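Local coordinates for gamma-glutamyltranspeptidase (Streptomyces lincolnensis, PDB 6J3A), which is a gamma-glutamyltranspeptidase homologue of the Ntn-hydrolase clan, whose relatives cleave and transfer gamma-glutamyl groups, its own substrate being not established here, at residues G110-W115 and A190-L195. Residues are numbered along the deposited sequence; the frame is centred on the assembly and turned at random.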
loop_
_atom_site.group_PDB
_atom_site.type_symbol
_atom_site.label_atom_id
_atom_site.label_comp_id
_atom_site.label_asym_id
_atom_site.label_seq_id
_atom_site.Cartn_x
_atom_site.Cartn_y
_atom_site.Cartn_z
ATOM N N GLY A 110 -29.745 -9.100 2.719
ATOM C CA GLY A 110 -29.474 -9.558 1.353
ATOM C C GLY A 110 -28.042 -9.928 1.010
ATOM O O GLY A 110 -27.796 -10.678 0.057
ATOM N N ALA A 111 -27.093 -9.411 1.782
ATOM C CA ALA A 111 -25.679 -9.615 1.507
ATOM C C ALA A 111 -25.251 -11.077 1.570
ATOM O O ALA A 111 -24.545 -11.550 0.690
ATOM C CB ALA A 111 -24.843 -8.787 2.467
ATOM N N PHE A 112 -25.669 -11.788 2.606
ATOM C CA PHE A 112 -25.205 -13.151 2.780
ATOM C C PHE A 112 -25.528 -14.033 1.580
ATOM O O PHE A 112 -24.639 -14.676 1.024
ATOM C CB PHE A 112 -25.763 -13.802 4.031
ATOM C CG PHE A 112 -25.227 -15.186 4.249
ATOM C CD1 PHE A 112 -23.990 -15.375 4.833
ATOM C CD2 PHE A 112 -25.936 -16.298 3.815
ATOM C CE1 PHE A 112 -23.479 -16.654 5.008
ATOM C CE2 PHE A 112 -25.436 -17.578 3.989
ATOM C CZ PHE A 112 -24.201 -17.756 4.582
ATOM N N ASP A 113 -26.800 -14.064 1.197
ATOM C CA ASP A 113 -27.227 -14.907 0.074
ATOM C C ASP A 113 -26.513 -14.522 -1.227
ATOM O O ASP A 113 -26.154 -15.393 -2.021
ATOM C CB ASP A 113 -28.740 -14.855 -0.131
ATOM C CG ASP A 113 -29.246 -16.014 -0.974
ATOM O OD1 ASP A 113 -29.206 -17.172 -0.487
ATOM O OD2 ASP A 113 -29.664 -15.781 -2.136
ATOM N N ALA A 114 -26.305 -13.220 -1.420
ATOM C CA ALA A 114 -25.570 -12.703 -2.565
ATOM C C ALA A 114 -24.150 -13.249 -2.655
ATOM O O ALA A 114 -23.739 -13.702 -3.714
ATOM C CB ALA A 114 -25.547 -11.184 -2.537
ATOM N N TRP A 115 -23.409 -13.211 -1.553
ATOM C CA TRP A 115 -22.041 -13.750 -1.530
ATOM C C TRP A 115 -22.028 -15.270 -1.707
ATOM O O TRP A 115 -21.077 -15.827 -2.266
ATOM C CB TRP A 115 -21.321 -13.374 -0.226
ATOM C CG TRP A 115 -21.034 -11.905 -0.078
ATOM C CD1 TRP A 115 -21.467 -11.075 0.922
ATOM C CD2 TRP A 115 -20.246 -11.094 -0.956
ATOM N NE1 TRP A 115 -20.996 -9.796 0.720
ATOM C CE2 TRP A 115 -20.248 -9.781 -0.428
ATOM C CE3 TRP A 115 -19.537 -11.348 -2.136
ATOM C CZ2 TRP A 115 -19.568 -8.733 -1.035
ATOM C CZ3 TRP A 115 -18.857 -10.300 -2.740
ATOM C CH2 TRP A 115 -18.880 -9.006 -2.189
ATOM N N ALA A 190 -18.056 -17.763 16.449
ATOM C CA ALA A 190 -18.832 -18.992 16.746
ATOM C C ALA A 190 -19.947 -19.280 15.719
ATOM O O ALA A 190 -20.221 -20.446 15.364
ATOM C CB ALA A 190 -19.424 -18.916 18.145
ATOM N N THR A 191 -20.566 -18.198 15.250
ATOM C CA THR A 191 -21.665 -18.252 14.293
ATOM C C THR A 191 -21.249 -18.831 12.937
ATOM O O THR A 191 -21.973 -19.669 12.379
ATOM C CB THR A 191 -22.292 -16.852 14.097
ATOM O OG1 THR A 191 -22.736 -16.352 15.361
ATOM C CG2 THR A 191 -23.491 -16.891 13.127
ATOM N N TRP A 192 -20.115 -18.377 12.398
ATOM C CA TRP A 192 -19.600 -18.948 11.140
ATOM C C TRP A 192 -19.096 -20.377 11.346
ATOM O O TRP A 192 -19.239 -21.220 10.466
ATOM C CB TRP A 192 -18.494 -18.089 10.500
ATOM C CG TRP A 192 -18.866 -16.672 10.132
ATOM C CD1 TRP A 192 -18.056 -15.575 10.222
ATOM C CD2 TRP A 192 -20.117 -16.197 9.612
ATOM N NE1 TRP A 192 -18.721 -14.450 9.794
ATOM C CE2 TRP A 192 -19.988 -14.802 9.421
ATOM C CE3 TRP A 192 -21.337 -16.806 9.303
ATOM C CZ2 TRP A 192 -21.024 -14.019 8.938
ATOM C CZ3 TRP A 192 -22.361 -16.030 8.815
ATOM C CH2 TRP A 192 -22.201 -14.651 8.635
ATOM N N LYS A 193 -18.505 -20.644 12.501
ATOM C CA LYS A 193 -18.032 -21.988 12.797
ATOM C C LYS A 193 -19.180 -22.986 12.806
ATOM O O LYS A 193 -19.080 -24.057 12.209
ATOM C CB LYS A 193 -17.293 -22.032 14.129
ATOM C CG LYS A 193 -15.870 -21.516 14.055
ATOM C CD LYS A 193 -15.126 -21.938 15.303
ATOM C CE LYS A 193 -13.788 -21.250 15.456
ATOM N NZ LYS A 193 -13.357 -21.407 16.871
ATOM N N ARG A 194 -20.266 -22.623 13.479
ATOM C CA ARG A 194 -21.440 -23.477 13.523
ATOM C C ARG A 194 -22.003 -23.670 12.114
ATOM O O ARG A 194 -22.247 -24.804 11.679
ATOM C CB ARG A 194 -22.509 -22.896 14.449
ATOM C CG ARG A 194 -23.659 -23.868 14.675
ATOM C CD ARG A 194 -24.728 -23.331 15.606
ATOM N NE ARG A 194 -25.966 -24.107 15.495
ATOM C CZ ARG A 194 -27.079 -23.867 16.186
ATOM N NH1 ARG A 194 -27.134 -22.861 17.061
ATOM N NH2 ARG A 194 -28.147 -24.640 16.002
ATOM N N LEU A 195 -22.192 -22.553 11.415
ATOM C CA LEU A 195 -22.611 -22.549 10.012
ATOM C C LEU A 195 -21.826 -23.595 9.233
ATOM O O LEU A 195 -22.412 -24.500 8.641
ATOM C CB LEU A 195 -22.402 -21.161 9.391
ATOM C CG LEU A 195 -23.087 -20.853 8.061
ATOM C CD1 LEU A 195 -23.070 -19.358 7.795
ATOM C CD2 LEU A 195 -22.427 -21.556 6.893
#
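Phe112 overlaps the outer end of the Trp192 indole only slightly: its CE1 lies 4.0 Å from CZ3 of Trp192, on the six-membered ring. The two ring planes are tilted by just 14°, yet they are slid so far apart that their centroids stand 6.0 Å from each other, and the rings meet at their rims rather than stacking. Leu195, one helical turn beyond Trp192, meets the same end of the phenyl group. Its methyl CD1 touches Phe112 CZ at 3.8 Å and sits almost as near to CE1 of that ring, so that two neighbouring ring atoms rest against one methyl branch.

Torsions explain how side chains bridge backbones that are 11.6 Å apart at their closest CA atoms, those of Phe112 and Trp192. In Phe112, CG stands anti to the backbone N (chi1 -177°), which carries the ring outward from its helix, while Leu195 reaches back from the opposite direction. Trp192 instead runs past the phenylalanine, its CG anti to its own carbonyl carbon (chi1 -60°), and brings the CZ3 corner of its six-membered ring up to the phenyl group. No hydrogen bond crosses this buried interface; it is held by dispersion between apolar groups.

Further aromatic and aliphatic groups pack around the three residues. Trp216 stacks on Phe112, whereas Phe45 of helix 36-50 touches Phe112 and packs edge-to-face with Trp192. From helix 127-140, Leu131 and Val135 press on the indole and Leu127 on Leu195. Helix 111-122, which borders strand 61-66 through Ala111 and Trp115, is thereby joined to helix 186-200. The arrangement belongs to the helical layer packed beside the central beta-sheets of the gamma-glutamyltranspeptidase fold, an elaboration of the layered alpha-beta architecture of Ntn hydrolases.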